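Local coordinates for protein cytosine deaminase (Klebsiella pneumoniae, PDB 4R85) that probably catalyses the hydrolytic deamination of 5-methylcytosine and cytosine at an iron(II) site in an amidohydrolase barrel, at residues 74-77 with 78-82; 123-126 with 127-130; 88-92 with 93-97. All coordinates share one frame; numbering follows the deposited sequence.

Interaction 1: residues 74-77 with 78-82; sequences GTLF and EGITR. With 17E (5-methylcytosine), chain G.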
# COMPACT_ATOMS: atom_id res chain seq x y z
N GLY A 74 0.90 3.95 18.84
CA GLY A 74 1.44 4.00 17.50
C GLY A 74 2.26 5.25 17.22
O GLY A 74 2.21 5.81 16.11
N THR A 75 2.99 5.71 18.24
CA THR A 75 3.82 6.91 18.11
C THR A 75 5.31 6.59 18.14
O THR A 75 5.73 5.53 18.64
CB THR A 75 3.54 7.96 19.21
OG1 THR A 75 3.85 7.41 20.50
CG2 THR A 75 2.07 8.38 19.20
N LEU A 76 6.09 7.50 17.57
CA LEU A 76 7.54 7.42 17.61
C LEU A 76 8.00 7.31 19.06
O LEU A 76 8.86 6.49 19.39
CB LEU A 76 8.16 8.68 16.99
CG LEU A 76 9.67 8.81 17.14
CD1 LEU A 76 10.37 7.67 16.40
CD2 LEU A 76 10.15 10.18 16.63
N PHE A 77 7.43 8.13 19.93
CA PHE A 77 7.93 8.24 21.30
C PHE A 77 7.63 7.02 22.16
O PHE A 77 8.50 6.57 22.90
CB PHE A 77 7.43 9.52 21.97
CG PHE A 77 7.69 10.75 21.14
CD1 PHE A 77 6.64 11.53 20.67
CD2 PHE A 77 8.98 11.11 20.79
CE1 PHE A 77 6.88 12.65 19.88
CE2 PHE A 77 9.23 12.22 20.01
CZ PHE A 77 8.17 12.99 19.56
N GLU A 78 6.42 6.47 22.06
CA GLU A 78 6.16 5.21 22.75
C GLU A 78 7.04 4.11 22.16
O GLU A 78 7.52 3.25 22.88
CB GLU A 78 4.68 4.81 22.70
CG GLU A 78 4.42 3.51 23.47
CD GLU A 78 2.96 3.14 23.62
OE1 GLU A 78 2.70 2.01 24.09
OE2 GLU A 78 2.07 3.96 23.29
N GLY A 79 7.29 4.17 20.86
CA GLY A 79 8.16 3.20 20.22
C GLY A 79 9.54 3.17 20.87
O GLY A 79 10.08 2.09 21.14
N ILE A 80 10.09 4.35 21.12
CA ILE A 80 11.39 4.47 21.79
C ILE A 80 11.33 3.91 23.21
O ILE A 80 12.24 3.21 23.66
CB ILE A 80 11.85 5.93 21.81
CG1 ILE A 80 12.09 6.42 20.38
CG2 ILE A 80 13.12 6.09 22.69
CD1 ILE A 80 12.22 7.93 20.24
N THR A 81 10.24 4.20 23.91
CA THR A 81 10.06 3.64 25.26
C THR A 81 10.05 2.11 25.24
O THR A 81 10.70 1.47 26.07
CB THR A 81 8.77 4.15 25.90
OG1 THR A 81 8.87 5.56 26.08
CG2 THR A 81 8.52 3.47 27.26
N ARG A 82 9.34 1.53 24.27
CA ARG A 82 9.22 0.08 24.19
C ARG A 82 10.56 -0.54 23.81
O ARG A 82 10.92 -1.61 24.32
CB ARG A 82 8.16 -0.32 23.16
CG ARG A 82 6.75 0.12 23.51
CD ARG A 82 6.17 -0.64 24.71
NE ARG A 82 4.97 0.05 25.18
CZ ARG A 82 4.86 0.65 26.36
NH1 ARG A 82 3.73 1.27 26.68
NH2 ARG A 82 5.86 0.61 27.24
N1 17E G . 13.75 4.94 15.85
C2 17E G . 13.44 6.15 15.39
O2 17E G . 13.89 7.27 16.05
N3 17E G . 12.70 6.31 14.28
C4 17E G . 12.24 5.24 13.61
N4 17E G . 11.46 5.42 12.43
C5 17E G . 12.54 3.95 14.06
C6 17E G . 13.32 3.84 15.21
CM5 17E G . 12.05 2.75 13.32

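Interaction 2: residues 123-126 with 127-130; sequences PSLA and ALQA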
# COMPACT_ATOMS: atom_id res chain seq x y z
N PRO A 123 25.16 0.80 26.26
CA PRO A 123 26.54 0.70 26.73
C PRO A 123 27.20 -0.64 26.38
O PRO A 123 28.43 -0.72 26.39
CB PRO A 123 26.41 0.88 28.24
CG PRO A 123 25.16 1.67 28.40
CD PRO A 123 24.23 1.16 27.34
N SER A 124 26.41 -1.67 26.08
CA SER A 124 26.97 -2.97 25.73
C SER A 124 27.41 -3.03 24.26
O SER A 124 28.26 -3.85 23.89
CB SER A 124 25.95 -4.09 25.99
OG SER A 124 24.86 -3.98 25.08
N LEU A 125 26.82 -2.16 23.44
CA LEU A 125 26.99 -2.19 21.98
C LEU A 125 26.81 -3.61 21.41
O LEU A 125 27.45 -3.98 20.42
CB LEU A 125 28.34 -1.59 21.57
CG LEU A 125 28.46 -0.10 21.91
CD1 LEU A 125 29.84 0.45 21.60
CD2 LEU A 125 27.39 0.69 21.18
N ALA A 126 25.94 -4.38 22.04
CA ALA A 126 25.73 -5.78 21.69
C ALA A 126 25.21 -5.98 20.26
O ALA A 126 25.74 -6.81 19.51
CB ALA A 126 24.79 -6.45 22.69
N ALA A 127 24.18 -5.23 19.89
CA ALA A 127 23.61 -5.34 18.55
C ALA A 127 24.63 -4.92 17.49
O ALA A 127 24.69 -5.51 16.41
CB ALA A 127 22.35 -4.50 18.42
N LEU A 128 25.40 -3.87 17.78
CA LEU A 128 26.40 -3.41 16.82
C LEU A 128 27.42 -4.53 16.57
O LEU A 128 27.77 -4.82 15.43
CB LEU A 128 27.10 -2.16 17.33
CG LEU A 128 28.20 -1.61 16.43
CD1 LEU A 128 27.64 -1.22 15.06
CD2 LEU A 128 28.86 -0.43 17.09
N GLN A 129 27.88 -5.15 17.65
CA GLN A 129 28.81 -6.26 17.55
C GLN A 129 28.23 -7.36 16.67
O GLN A 129 28.91 -7.87 15.78
CB GLN A 129 29.13 -6.82 18.94
CG GLN A 129 29.94 -5.86 19.80
CD GLN A 129 30.11 -6.34 21.23
OE1 GLN A 129 30.14 -7.55 21.50
NE2 GLN A 129 30.22 -5.40 22.16
N ALA A 130 26.98 -7.71 16.92
CA ALA A 130 26.34 -8.78 16.15
C ALA A 130 26.23 -8.40 14.67
O ALA A 130 26.51 -9.22 13.79
CB ALA A 130 24.96 -9.11 16.72

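Interaction 3: residues 88-92 with 93-97; sequences ASITP and EDTRQ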
# COMPACT_ATOMS: atom_id res chain seq x y z
N ALA A 88 16.97 -4.30 27.28
CA ALA A 88 17.44 -4.97 28.49
C ALA A 88 17.66 -6.47 28.27
O ALA A 88 18.35 -7.11 29.06
CB ALA A 88 16.47 -4.73 29.63
N SER A 89 17.06 -7.03 27.22
CA SER A 89 17.25 -8.45 26.92
C SER A 89 17.91 -8.72 25.56
O SER A 89 17.90 -9.85 25.07
CB SER A 89 15.92 -9.21 27.02
OG SER A 89 14.96 -8.68 26.13
N ILE A 90 18.48 -7.69 24.94
CA ILE A 90 19.23 -7.89 23.71
C ILE A 90 20.51 -8.66 23.99
O ILE A 90 21.25 -8.33 24.92
CB ILE A 90 19.63 -6.56 23.06
CG1 ILE A 90 18.40 -5.81 22.56
CG2 ILE A 90 20.58 -6.81 21.89
CD1 ILE A 90 18.75 -4.52 21.89
N THR A 91 20.76 -9.70 23.20
CA THR A 91 22.06 -10.36 23.19
C THR A 91 22.55 -10.39 21.75
O THR A 91 21.75 -10.24 20.81
CB THR A 91 21.97 -11.80 23.70
OG1 THR A 91 21.25 -12.59 22.75
CG2 THR A 91 21.27 -11.87 25.07
N PRO A 92 23.87 -10.57 21.56
CA PRO A 92 24.41 -10.70 20.20
C PRO A 92 23.78 -11.86 19.43
O PRO A 92 23.46 -11.70 18.25
CB PRO A 92 25.90 -10.97 20.43
CG PRO A 92 26.19 -10.31 21.75
CD PRO A 92 24.95 -10.52 22.57
N GLU A 93 23.58 -13.01 20.07
CA GLU A 93 22.99 -14.15 19.36
C GLU A 93 21.52 -13.92 18.99
O GLU A 93 21.07 -14.31 17.91
CB GLU A 93 23.16 -15.44 20.17
CG GLU A 93 22.81 -16.68 19.37
CD GLU A 93 23.41 -16.66 17.97
OE1 GLU A 93 24.64 -16.49 17.84
OE2 GLU A 93 22.64 -16.81 17.00
N ASP A 94 20.78 -13.28 19.89
CA ASP A 94 19.40 -12.87 19.62
C ASP A 94 19.34 -11.93 18.42
O ASP A 94 18.52 -12.10 17.51
CB ASP A 94 18.83 -12.19 20.88
CG ASP A 94 17.58 -11.37 20.61
OD1 ASP A 94 16.61 -11.92 20.05
OD2 ASP A 94 17.56 -10.18 20.98
N THR A 95 20.22 -10.94 18.41
CA THR A 95 20.24 -9.95 17.33
C THR A 95 20.58 -10.62 16.01
O THR A 95 19.92 -10.39 14.99
CB THR A 95 21.25 -8.84 17.64
OG1 THR A 95 20.87 -8.21 18.87
CG2 THR A 95 21.29 -7.80 16.51
N ARG A 96 21.59 -11.47 16.04
CA ARG A 96 22.04 -12.17 14.84
C ARG A 96 20.92 -12.96 14.18
O ARG A 96 20.72 -12.88 12.97
CB ARG A 96 23.19 -13.10 15.18
CG ARG A 96 23.63 -13.98 14.03
CD ARG A 96 24.76 -14.90 14.47
NE ARG A 96 25.12 -15.83 13.41
CZ ARG A 96 24.56 -17.02 13.25
NH1 ARG A 96 23.63 -17.43 14.10
NH2 ARG A 96 24.94 -17.81 12.25
N GLN A 97 20.18 -13.73 14.99
CA GLN A 97 19.12 -14.58 14.47
C GLN A 97 17.99 -13.79 13.82
O GLN A 97 17.53 -14.13 12.72
CB GLN A 97 18.59 -15.50 15.57
CG GLN A 97 19.61 -16.55 16.00
CD GLN A 97 19.22 -17.25 17.28
OE1 GLN A 97 18.32 -16.79 18.00
NE2 GLN A 97 19.88 -18.36 17.59

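Interaction 1: residues 74-77 with 78-82
Thr-75 caps the helix that begins at Leu-76: its OG1 accepts the amide of Glu-78 N at 3.1 Å, with an N-H...O angle of 165°. The hydroxyl is put there by a chi1 of 63°, which sets OG1 between the backbone N and the carbonyl carbon and turns it toward the N-H groups of the first turn. OG1 is also hydrogen-bonded to Ser-73 OG, so one atom serves both the helix end and the loop before it. Thr-75 O takes Gly-79 N at 3.0 Å and a side-chain N-H of Asn-71. Leu-76 O takes Ile-80 N at 3.0 Å and the indole NE1 of Trp-314, a residue of the ligand pocket. Phe-77 O takes Thr-81 N at 3.1 Å.

One turn on, the extended Glu-78 side chain reaches Arg-82 in a salt bridge, OE1 to NH1 2.9 Å, the nitrogen lying well above the carboxylate plane. The Glu-78 carboxylate is further bonded by Arg-72 N and Ser-73 OG, and Arg-82 NE by Trp-70 O, which pins both ends of the pair to the preceding loop. On the apolar side Leu-76 CG meets Ile-80 CD1 at 4.1 Å, while Leu-76 CD1 lies 3.4 Å from N3 of 5-methylcytosine. A threonine N-cap thus starts a helix whose first residue forms part of the wall of the substrate pocket at the iron(II) site of this amidohydrolase.

Interaction 2: residues 123-126 with 127-130
Gln-129 folds back over the start of its own helix, its side chain running alongside the carbonyl group of Leu-125. With chi1 at -68°, CG stands anti to the carbonyl carbon and comes within 3.2 Å of Leu-125 O; the chain then extends so that the amide lies beside the preceding turn. There NE2 is 3.0 Å from Ser-124 O, but the angle is too poor for a hydrogen bond. The hydrogen bond that does form is a main-chain one, Gln-129 N to Leu-125 O at 3.0 Å.

Leu-125 and Leu-128 approach more loosely, CB to CB 4.5 Å, their side chains nearly parallel and side by side. Chi1 of Leu-128 (178°) swings CG away from the backbone N and in line with Leu-125, and both pack on helix 160-170, Leu-125 against Arg-166 and Met-170 and Leu-128 against Ala-167. Ala-126 and Ala-130, one turn apart, are joined by Ala-130 N to Ala-126 O at 3.0 Å. Both methyls meet helix 92-108, and Ala-127 also rests on it.

Ser-124 OG accepts from Ala-126 N at 3.3 Å, an ST turn leading into the N-cap residue Leu-125, and is bonded to Asp-122. With leucine at the N-cap, this helix start has no capping hydroxyl there: its polar bonding comes from the ST turn and the main chain, while small methyls and leucine side chains pack it against the two neighbouring helices.

Interaction 3: residues 88-92 with 93-97
The chain passes from an extended Thr-91 (phi/psi -126/160°) straight into helical Pro-92, and the helix is bonded from its first turn by Thr-95 N to Thr-91 O and Arg-96 N to Pro-92 O, both 2.9 Å. Thr-91 OG1 accepts from Asp-94 N at 3.0 Å; the two side chains cross at about a right angle, with OG1 3.1 Å from Asp-94 CB. This is a threonine N-cap followed by proline at the first helical position, opening the helix that follows helix 76-87 in the amidohydrolase fold. Thr-91 O also receives the hydroxyl of Thr-95, OG1 to O 2.9 Å, from above the carbonyl plane, so it is gripped twice by one residue. The same OG1 touches Ile-90 CG2 at 3.3 Å. On the first turn itself, Glu-93, bent at chi2 (45°), brings OE2 to Arg-96 NH1 at 3.1 Å in a salt bridge that uses the syn lone pair of the carboxylate and lies in the guanidinium plane. Arg-96 is shared with Glu-137 of helix 126-137, whereas the Asp-94 carboxylate is paired with Arg-86 and Arg-98.

From the N terminus the three contacts come in series, none nesting in or crossing another: interaction 1 starts helix 76-87, interaction 3 starts helix 92-108, and interaction 2 starts helix 126-137 after strand 111-119. Each closes just one or two turns of chain, where a loop becomes helix. Interaction 1 stands apart beside the substrate, its centre about 20 Å from that of interaction 3 and about 21 Å from that of interaction 2. Interactions 2 and 3 touch, Ala-130 CB lying 3.4 Å from Pro-92 O and 3.8 Å from Thr-95 CB. The beginnings of helices 92-108 and 126-137 are thereby packed together.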